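Local atomic coordinates of Cow rumen GH26 endo-mannanase (Metagenome, PDB entry 6UEH), a protein that hydrolyses internal beta-1,4 linkages of mannans, probably including galactomannan, as an endo-acting glycoside hydrolase of family 26. Residues W239-L252 with K280-L292. Numbering follows the deposited sequence.
Sequences WHINVPKDFDSYEL and KENDYWNEAIKML. With ACT (acetate ion), chain D.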
ATOM      1  N   TRP A 239      -2.193  -5.105 -15.712  1.00 14.50           N
ATOM      2  CA  TRP A 239      -2.689  -4.959 -17.075  1.00 15.64           C
ATOM      3  C   TRP A 239      -2.255  -3.617 -17.664  1.00 16.53           C
ATOM      4  O   TRP A 239      -3.026  -2.661 -17.672  1.00 17.39           O
ATOM      5  CB  TRP A 239      -4.218  -5.087 -17.090  1.00 15.89           C
ATOM      6  CG  TRP A 239      -4.859  -5.087 -18.447  1.00 16.53           C
ATOM      7  CD1 TRP A 239      -4.342  -5.595 -19.607  1.00 17.64           C
ATOM      8  CD2 TRP A 239      -6.146  -4.552 -18.783  1.00 18.04           C
ATOM      9  NE1 TRP A 239      -5.230  -5.408 -20.642  1.00 18.06           N
ATOM     10  CE2 TRP A 239      -6.343  -4.769 -20.162  1.00 19.15           C
ATOM     11  CE3 TRP A 239      -7.149  -3.907 -18.050  1.00 18.22           C
ATOM     12  CZ2 TRP A 239      -7.504  -4.363 -20.824  1.00 19.53           C
ATOM     13  CZ3 TRP A 239      -8.301  -3.507 -18.708  1.00 19.51           C
ATOM     14  CH2 TRP A 239      -8.468  -3.737 -20.080  1.00 19.86           C
ATOM     15  N   HIS A 240      -1.015  -3.550 -18.144  1.00 17.49           N
ATOM     16  CA  HIS A 240      -0.478  -2.319 -18.725  1.00 19.09           C
ATOM     17  C   HIS A 240      -1.052  -2.048 -20.115  1.00 19.57           C
ATOM     18  O   HIS A 240      -0.305  -1.955 -21.094  1.00 19.87           O
ATOM     19  CB  HIS A 240       1.052  -2.379 -18.808  1.00 19.16           C
ATOM     20  CG  HIS A 240       1.743  -2.174 -17.496  1.00 20.30           C
ATOM     21  ND1 HIS A 240       1.827  -3.158 -16.534  1.00 19.56           N
ATOM     22  CD2 HIS A 240       2.387  -1.096 -16.988  1.00 22.08           C
ATOM     23  CE1 HIS A 240       2.494  -2.696 -15.491  1.00 21.28           C
ATOM     24  NE2 HIS A 240       2.844  -1.447 -15.740  1.00 22.87           N
ATOM     25  N   ILE A 241      -2.371  -1.905 -20.198  1.00 17.95           N
ATOM     26  CA  ILE A 241      -3.029  -1.709 -21.483  1.00 16.80           C
ATOM     27  C   ILE A 241      -2.717  -0.324 -22.059  1.00 18.46           C
ATOM     28  O   ILE A 241      -2.982   0.706 -21.432  1.00 16.84           O
ATOM     29  CB  ILE A 241      -4.565  -1.915 -21.371  1.00 17.68           C
ATOM     30  CG1 ILE A 241      -5.250  -1.629 -22.711  1.00 17.19           C
ATOM     31  CG2 ILE A 241      -5.164  -1.075 -20.242  1.00 17.55           C
ATOM     32  CD1 ILE A 241      -4.850  -2.584 -23.820  1.00 16.43           C
ATOM     33  N   ASN A 242      -2.129  -0.314 -23.251  1.00 18.88           N
ATOM     34  CA  ASN A 242      -1.752   0.926 -23.921  1.00 20.45           C
ATOM     35  C   ASN A 242      -2.888   1.534 -24.737  1.00 20.92           C
ATOM     36  O   ASN A 242      -3.844   0.853 -25.102  1.00 17.74           O
ATOM     37  CB  ASN A 242      -0.550   0.695 -24.845  1.00 21.64           C
ATOM     38  CG  ASN A 242       0.755   0.528 -24.088  1.00 22.51           C
ATOM     39  OD1 ASN A 242       0.804  -0.096 -23.027  1.00 21.63           O
ATOM     40  ND2 ASN A 242       1.825   1.094 -24.635  1.00 20.45           N
ATOM     41  N   VAL A 243      -2.769   2.827 -25.019  1.00 22.56           N
ATOM     42  CA  VAL A 243      -3.642   3.496 -25.975  1.00 23.11           C
ATOM     43  C   VAL A 243      -2.762   4.100 -27.065  1.00 23.99           C
ATOM     44  O   VAL A 243      -1.569   4.310 -26.845  1.00 24.16           O
ATOM     45  CB  VAL A 243      -4.498   4.599 -25.310  1.00 21.05           C
ATOM     46  CG1 VAL A 243      -5.405   4.003 -24.239  1.00 20.29           C
ATOM     47  CG2 VAL A 243      -3.608   5.692 -24.728  1.00 22.21           C
ATOM     48  N   PRO A 244      -3.333   4.362 -28.253  1.00 24.92           N
ATOM     49  CA  PRO A 244      -2.535   5.051 -29.273  1.00 25.68           C
ATOM     50  C   PRO A 244      -2.151   6.456 -28.820  1.00 27.51           C
ATOM     51  O   PRO A 244      -2.988   7.152 -28.247  1.00 28.73           O
ATOM     52  CB  PRO A 244      -3.474   5.106 -30.484  1.00 26.94           C
ATOM     53  CG  PRO A 244      -4.461   4.010 -30.253  1.00 25.79           C
ATOM     54  CD  PRO A 244      -4.650   3.948 -28.769  1.00 21.78           C
ATOM     55  N   LYS A 245      -0.904   6.856 -29.054  1.00 28.00           N
ATOM     56  CA  LYS A 245      -0.469   8.209 -28.728  1.00 29.49           C
ATOM     57  C   LYS A 245      -1.267   9.219 -29.543  1.00 30.46           C
ATOM     58  O   LYS A 245      -1.834  10.165 -28.999  1.00 30.69           O
ATOM     59  CB  LYS A 245       1.026   8.387 -28.994  1.00 31.52           C
ATOM     60  CG  LYS A 245       1.938   7.567 -28.101  1.00 30.76           C
ATOM     61  CD  LYS A 245       3.396   7.838 -28.447  1.00 33.66           C
ATOM     62  CE  LYS A 245       4.345   7.047 -27.565  1.00 34.72           C
ATOM     63  NZ  LYS A 245       5.766   7.309 -27.926  1.00 38.44           N
ATOM     64  N   ASP A 246      -1.298   9.001 -30.853  1.00 31.48           N
ATOM     65  CA  ASP A 246      -2.078   9.827 -31.766  1.00 32.90           C
ATOM     66  C   ASP A 246      -3.450   9.197 -31.985  1.00 31.23           C
ATOM     67  O   ASP A 246      -3.658   8.454 -32.942  1.00 30.92           O
ATOM     68  CB  ASP A 246      -1.339   9.995 -33.096  1.00 35.10           C
ATOM     69  CG  ASP A 246      -2.113  10.832 -34.097  1.00 36.98           C
ATOM     70  OD1 ASP A 246      -2.976  11.630 -33.674  1.00 37.66           O
ATOM     71  OD2 ASP A 246      -1.847  10.698 -35.310  1.00 38.22           O
ATOM     72  N   PHE A 247      -4.382   9.499 -31.088  1.00 30.71           N
ATOM     73  CA  PHE A 247      -5.690   8.857 -31.111  1.00 27.98           C
ATOM     74  C   PHE A 247      -6.644   9.528 -32.095  1.00 32.70           C
ATOM     75  O   PHE A 247      -7.659   8.945 -32.473  1.00 31.66           O
ATOM     76  CB  PHE A 247      -6.300   8.853 -29.709  1.00 27.81           C
ATOM     77  CG  PHE A 247      -7.426   7.874 -29.543  1.00 26.48           C
ATOM     78  CD1 PHE A 247      -7.187   6.511 -29.604  1.00 24.94           C
ATOM     79  CD2 PHE A 247      -8.721   8.313 -29.316  1.00 28.49           C
ATOM     80  CE1 PHE A 247      -8.218   5.603 -29.447  1.00 26.67           C
ATOM     81  CE2 PHE A 247      -9.757   7.409 -29.157  1.00 27.01           C
ATOM     82  CZ  PHE A 247      -9.505   6.053 -29.224  1.00 27.44           C
ATOM     83  N   ASP A 248      -6.314  10.746 -32.514  1.00 34.58           N
ATOM     84  CA  ASP A 248      -7.149  11.477 -33.462  1.00 37.29           C
ATOM     85  C   ASP A 248      -7.190  10.790 -34.824  1.00 35.66           C
ATOM     86  O   ASP A 248      -8.245  10.704 -35.451  1.00 36.74           O
ATOM     87  CB  ASP A 248      -6.654  12.917 -33.626  1.00 42.40           C
ATOM     88  CG  ASP A 248      -6.891  13.763 -32.390  1.00 46.23           C
ATOM     89  OD1 ASP A 248      -7.796  13.424 -31.597  1.00 46.71           O
ATOM     90  OD2 ASP A 248      -6.175  14.770 -32.211  1.00 48.94           O
ATOM     91  N   SER A 249      -6.039  10.300 -35.276  1.00 34.36           N
ATOM     92  CA  SER A 249      -5.948   9.671 -36.589  1.00 36.59           C
ATOM     93  C   SER A 249      -6.229   8.174 -36.513  1.00 35.63           C
ATOM     94  O   SER A 249      -6.394   7.513 -37.539  1.00 35.48           O
ATOM     95  CB  SER A 249      -4.569   9.909 -37.207  1.00 37.92           C
ATOM     96  OG  SER A 249      -3.570   9.191 -36.509  1.00 36.95           O
ATOM     97  N   TYR A 250      -6.279   7.643 -35.296  1.00 29.76           N
ATOM     98  CA  TYR A 250      -6.545   6.224 -35.101  1.00 28.47           C
ATOM     99  C   TYR A 250      -7.972   5.855 -35.493  1.00 31.52           C
ATOM    100  O   TYR A 250      -8.915   6.601 -35.233  1.00 32.35           O
ATOM    101  CB  TYR A 250      -6.289   5.824 -33.644  1.00 26.80           C
ATOM    102  CG  TYR A 250      -6.737   4.418 -33.311  1.00 28.29           C
ATOM    103  CD1 TYR A 250      -5.955   3.321 -33.652  1.00 28.84           C
ATOM    104  CD2 TYR A 250      -7.942   4.186 -32.656  1.00 25.24           C
ATOM    105  CE1 TYR A 250      -6.361   2.031 -33.351  1.00 28.38           C
ATOM    106  CE2 TYR A 250      -8.357   2.902 -32.353  1.00 24.38           C
ATOM    107  CZ  TYR A 250      -7.561   1.828 -32.701  1.00 29.02           C
ATOM    108  OH  TYR A 250      -7.972   0.547 -32.400  1.00 23.23           O
ATOM    109  N   GLU A 251      -8.116   4.700 -36.136  1.00 31.65           N
ATOM    110  CA  GLU A 251      -9.423   4.109 -36.388  1.00 34.03           C
ATOM    111  C   GLU A 251      -9.410   2.667 -35.893  1.00 33.03           C
ATOM    112  O   GLU A 251      -8.357   2.033 -35.849  1.00 31.91           O
ATOM    113  CB  GLU A 251      -9.783   4.175 -37.875  1.00 38.71           C
ATOM    114  CG  GLU A 251      -9.476   5.515 -38.517  1.00 42.90           C
ATOM    115  CD  GLU A 251      -9.984   5.619 -39.938  1.00 48.97           C
ATOM    116  OE1 GLU A 251     -10.191   4.565 -40.579  1.00 50.71           O
ATOM    117  OE2 GLU A 251     -10.164   6.759 -40.418  1.00 51.87           O
ATOM    118  N   LEU A 252     -10.573   2.160 -35.499  1.00 32.76           N
ATOM    119  CA  LEU A 252     -10.670   0.806 -34.964  1.00 31.77           C
ATOM    120  C   LEU A 252     -10.155  -0.223 -35.967  1.00 31.59           C
ATOM    121  O   LEU A 252     -10.530  -0.203 -37.136  1.00 31.81           O
ATOM    122  CB  LEU A 252     -12.113   0.483 -34.580  1.00 33.08           C
ATOM    123  CG  LEU A 252     -12.748   1.342 -33.487  1.00 32.65           C
ATOM    124  CD1 LEU A 252     -14.190   0.916 -33.271  1.00 33.92           C
ATOM    125  CD2 LEU A 252     -11.953   1.244 -32.194  1.00 30.91           C
ATOM    126  N   LYS A 280     -15.069   6.844 -29.728  1.00 24.18           N
ATOM    127  CA  LYS A 280     -14.002   5.952 -30.169  1.00 23.92           C
ATOM    128  C   LYS A 280     -13.185   5.462 -28.976  1.00 22.41           C
ATOM    129  O   LYS A 280     -12.677   4.340 -28.983  1.00 20.91           O
ATOM    130  CB  LYS A 280     -13.099   6.652 -31.189  1.00 25.50           C
ATOM    131  CG  LYS A 280     -12.054   5.743 -31.823  1.00 24.77           C
ATOM    132  CD  LYS A 280     -11.376   6.419 -33.002  1.00 26.72           C
ATOM    133  CE  LYS A 280     -10.670   7.698 -32.583  1.00 25.81           C
ATOM    134  NZ  LYS A 280     -10.117   8.428 -33.758  1.00 27.22           N
ATOM    135  N   GLU A 281     -13.064   6.308 -27.955  1.00 22.35           N
ATOM    136  CA  GLU A 281     -12.405   5.922 -26.713  1.00 20.53           C
ATOM    137  C   GLU A 281     -13.095   4.709 -26.103  1.00 20.57           C
ATOM    138  O   GLU A 281     -12.442   3.752 -25.683  1.00 19.13           O
ATOM    139  CB  GLU A 281     -12.400   7.079 -25.710  1.00 20.98           C
ATOM    140  CG  GLU A 281     -11.305   8.117 -25.928  1.00 21.62           C
ATOM    141  CD  GLU A 281     -11.684   9.182 -26.937  1.00 24.63           C
ATOM    142  OE1 GLU A 281     -12.740   9.045 -27.591  1.00 25.69           O
ATOM    143  OE2 GLU A 281     -10.921  10.163 -27.073  1.00 25.98           O
ATOM    144  N   ASN A 282     -14.423   4.754 -26.063  1.00 20.66           N
ATOM    145  CA  ASN A 282     -15.210   3.667 -25.498  1.00 19.40           C
ATOM    146  C   ASN A 282     -15.123   2.400 -26.341  1.00 19.30           C
ATOM    147  O   ASN A 282     -15.046   1.294 -25.805  1.00 18.87           O
ATOM    148  CB  ASN A 282     -16.669   4.095 -25.345  1.00 19.94           C
ATOM    149  CG  ASN A 282     -17.537   3.009 -24.746  1.00 19.93           C
ATOM    150  OD1 ASN A 282     -18.408   2.455 -25.416  1.00 20.47           O
ATOM    151  ND2 ASN A 282     -17.301   2.695 -23.476  1.00 18.11           N
ATOM    152  N   ASP A 283     -15.135   2.568 -27.661  1.00 20.56           N
ATOM    153  CA  ASP A 283     -15.030   1.436 -28.573  1.00 21.05           C
ATOM    154  C   ASP A 283     -13.681   0.734 -28.429  1.00 20.01           C
ATOM    155  O   ASP A 283     -13.618  -0.497 -28.416  1.00 18.88           O
ATOM    156  CB  ASP A 283     -15.237   1.884 -30.021  1.00 22.44           C
ATOM    157  CG  ASP A 283     -16.692   2.179 -30.344  1.00 23.67           C
ATOM    158  OD1 ASP A 283     -17.581   1.730 -29.589  1.00 23.96           O
ATOM    159  OD2 ASP A 283     -16.944   2.851 -31.365  1.00 24.80           O
ATOM    160  N   TYR A 284     -12.605   1.512 -28.321  1.00 18.53           N
ATOM    161  CA  TYR A 284     -11.284   0.921 -28.124  1.00 17.19           C
ATOM    162  C   TYR A 284     -11.196   0.221 -26.775  1.00 15.80           C
ATOM    163  O   TYR A 284     -10.735  -0.918 -26.688  1.00 16.16           O
ATOM    164  CB  TYR A 284     -10.165   1.962 -28.218  1.00 16.50           C
ATOM    165  CG  TYR A 284      -8.828   1.351 -27.862  1.00 16.87           C
ATOM    166  CD1 TYR A 284      -8.173   0.512 -28.755  1.00 18.67           C
ATOM    167  CD2 TYR A 284      -8.245   1.572 -26.619  1.00 15.99           C
ATOM    168  CE1 TYR A 284      -6.967  -0.073 -28.432  1.00 20.14           C
ATOM    169  CE2 TYR A 284      -7.033   0.989 -26.286  1.00 16.36           C
ATOM    170  CZ  TYR A 284      -6.400   0.168 -27.196  1.00 18.97           C
ATOM    171  OH  TYR A 284      -5.196  -0.417 -26.873  1.00 19.83           O
ATOM    172  N   TRP A 285     -11.627   0.923 -25.730  1.00 14.73           N
ATOM    173  CA  TRP A 285     -11.620   0.408 -24.365  1.00 16.45           C
ATOM    174  C   TRP A 285     -12.362  -0.926 -24.298  1.00 15.62           C
ATOM    175  O   TRP A 285     -11.885  -1.882 -23.685  1.00 16.31           O
ATOM    176  CB  TRP A 285     -12.237   1.456 -23.422  1.00 14.96           C
ATOM    177  CG  TRP A 285     -12.290   1.127 -21.945  1.00 15.11           C
ATOM    178  CD1 TRP A 285     -13.368   1.279 -21.120  1.00 16.19           C
ATOM    179  CD2 TRP A 285     -11.223   0.637 -21.116  1.00 16.59           C
ATOM    180  NE1 TRP A 285     -13.048   0.905 -19.839  1.00 17.98           N
ATOM    181  CE2 TRP A 285     -11.738   0.504 -19.808  1.00 17.81           C
ATOM    182  CE3 TRP A 285      -9.888   0.288 -21.352  1.00 16.40           C
ATOM    183  CZ2 TRP A 285     -10.967   0.038 -18.745  1.00 18.61           C
ATOM    184  CZ3 TRP A 285      -9.125  -0.174 -20.294  1.00 18.47           C
ATOM    185  CH2 TRP A 285      -9.668  -0.297 -19.006  1.00 19.21           C
ATOM    186  N   ASN A 286     -13.510  -0.998 -24.964  1.00 18.62           N
ATOM    187  CA  ASN A 286     -14.286  -2.234 -25.005  1.00 21.24           C
ATOM    188  C   ASN A 286     -13.567  -3.367 -25.732  1.00 22.98           C
ATOM    189  O   ASN A 286     -13.655  -4.523 -25.320  1.00 20.36           O
ATOM    190  CB  ASN A 286     -15.651  -1.986 -25.648  1.00 18.67           C
ATOM    191  CG  ASN A 286     -16.619  -1.302 -24.703  1.00 18.64           C
ATOM    192  OD1 ASN A 286     -16.497  -1.419 -23.483  1.00 18.39           O
ATOM    193  ND2 ASN A 286     -17.587  -0.584 -25.261  1.00 19.43           N
ATOM    194  N   GLU A 287     -12.860  -3.038 -26.811  1.00 18.93           N
ATOM    195  CA  GLU A 287     -12.083  -4.039 -27.539  1.00 21.84           C
ATOM    196  C   GLU A 287     -10.954  -4.587 -26.674  1.00 17.90           C
ATOM    197  O   GLU A 287     -10.688  -5.788 -26.676  1.00 17.63           O
ATOM    198  CB  GLU A 287     -11.506  -3.457 -28.832  1.00 25.20           C
ATOM    199  CG  GLU A 287     -12.521  -3.229 -29.933  1.00 29.95           C
ATOM    200  CD  GLU A 287     -11.861  -2.910 -31.262  1.00 34.39           C
ATOM    201  OE1 GLU A 287     -10.650  -3.182 -31.400  1.00 35.62           O
ATOM    202  OE2 GLU A 287     -12.548  -2.388 -32.166  1.00 36.68           O
ATOM    203  N   ALA A 288     -10.293  -3.701 -25.936  1.00 17.78           N
ATOM    204  CA  ALA A 288      -9.214  -4.109 -25.041  1.00 16.95           C
ATOM    205  C   ALA A 288      -9.745  -4.989 -23.911  1.00 16.75           C
ATOM    206  O   ALA A 288      -9.123  -5.986 -23.543  1.00 16.38           O
ATOM    207  CB  ALA A 288      -8.502  -2.888 -24.477  1.00 17.11           C
ATOM    208  N   ILE A 289     -10.898  -4.615 -23.366  1.00 15.82           N
ATOM    209  CA  ILE A 289     -11.538  -5.408 -22.322  1.00 15.34           C
ATOM    210  C   ILE A 289     -11.921  -6.789 -22.856  1.00 16.21           C
ATOM    211  O   ILE A 289     -11.758  -7.798 -22.166  1.00 16.38           O
ATOM    212  CB  ILE A 289     -12.784  -4.695 -21.761  1.00 15.34           C
ATOM    213  CG1 ILE A 289     -12.373  -3.439 -20.992  1.00 13.38           C
ATOM    214  CG2 ILE A 289     -13.578  -5.618 -20.847  1.00 15.52           C
ATOM    215  CD1 ILE A 289     -13.546  -2.589 -20.551  1.00 16.02           C
ATOM    216  N   LYS A 290     -12.413  -6.823 -24.091  1.00 17.98           N
ATOM    217  CA  LYS A 290     -12.803  -8.073 -24.741  1.00 18.37           C
ATOM    218  C   LYS A 290     -11.624  -9.036 -24.853  1.00 18.64           C
ATOM    219  O   LYS A 290     -11.752 -10.226 -24.552  1.00 18.23           O
ATOM    220  CB  LYS A 290     -13.384  -7.796 -26.133  1.00 19.23           C
ATOM    221  CG  LYS A 290     -13.833  -9.048 -26.888  1.00 20.24           C
ATOM    222  CD  LYS A 290     -14.239  -8.727 -28.323  1.00 25.09           C
ATOM    223  CE  LYS A 290     -13.051  -8.204 -29.125  1.00 28.76           C
ATOM    224  NZ  LYS A 290     -13.373  -7.984 -30.567  1.00 32.77           N
ATOM    225  N   MET A 291     -10.478  -8.520 -25.284  1.00 17.92           N
ATOM    226  CA  MET A 291      -9.293  -9.352 -25.465  1.00 18.82           C
ATOM    227  C   MET A 291      -8.740  -9.815 -24.122  1.00 18.66           C
ATOM    228  O   MET A 291      -8.241 -10.936 -23.998  1.00 17.82           O
ATOM    229  CB  MET A 291      -8.224  -8.599 -26.256  1.00 18.50           C
ATOM    230  CG  MET A 291      -8.672  -8.234 -27.661  1.00 20.03           C
ATOM    231  SD  MET A 291      -7.325  -7.694 -28.729  1.00 24.58           S
ATOM    232  CE  MET A 291      -8.216  -7.403 -30.253  1.00 22.92           C
ATOM    233  N   LEU A 292      -8.839  -8.950 -23.118  1.00 17.50           N
ATOM    234  CA  LEU A 292      -8.483  -9.320 -21.754  1.00 16.93           C
ATOM    235  C   LEU A 292      -9.400 -10.419 -21.226  1.00 17.52           C
ATOM    236  O   LEU A 292      -8.932 -11.426 -20.690  1.00 18.05           O
ATOM    237  CB  LEU A 292      -8.550  -8.106 -20.829  1.00 15.60           C
ATOM    238  CG  LEU A 292      -8.429  -8.423 -19.335  1.00 15.45           C
ATOM    239  CD1 LEU A 292      -6.992  -8.790 -18.969  1.00 14.54           C
ATOM    240  CD2 LEU A 292      -8.938  -7.263 -18.488  1.00 15.13           C
TER
HETATM  241  C   ACT D 603       4.785  -0.706 -13.235  1.00 27.04           C
HETATM  242  O   ACT D 603       4.629  -0.118 -14.328  1.00 26.89           O
HETATM  243  OXT ACT D 603       3.759  -1.225 -12.741  1.00 25.18           O
HETATM  244  CH3 ACT D 603       6.123  -0.787 -12.563  1.00 27.65           C
HETATM  245  O   HOH W   1      -6.374  -6.054 -23.517  1.00 18.57           O
HETATM  246  O   HOH W   2     -10.468  11.201 -31.683  1.00 33.86           O
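Lys280, in the first turn of helix 280-301, reaches across the ring of Phe247 into the loop 247-250. Its CB lies near Phe247 CE2, and CG passes 3.7 Å from Phe247 CZ. CD passes 3.3 Å from Tyr250 O; the bend at chi3 (60°) then swings CE over one face of the Phe247 ring, 4.0 Å from the ring centroid, a CH-pi contact. NZ ends in two hydrogen bonds, to Tyr250 O at 2.6 Å, in the carbonyl plane, and to Phe247 O at 2.8 Å, nearly along the C=O axis. It also lies 20° off the normal of the Phe247 ring, a cation-pi geometry. A methionine here would probably leave both carbonyls without their charged donor and the loop less firmly tied to the helix. Glu281 comes to the same ring through CD; OE2 is hydrogen-bonded to Lys270 N.

One turn on, Tyr284 OH donates to Asn242 O (2.6 Å), the donor tilted 26° from the carbonyl plane, and Pro244 CD lies over one face of the Tyr284 ring. Farther along, Trp239 has Leu292 CD2 over one face, 3.6 Å from the six-membered-ring centroid, and Ile241 CB, two residues on in the same segment, over the opposite face. Water 1 links Trp239 NE1 to Ala288 O.

Trp239 follows strand 234-238 of the eight-stranded parallel sheet, and helix 280-301 precedes strand 306-309 beside it: the contact packs a beta-alpha loop on the next helix of the TIM barrel characteristic of family 26.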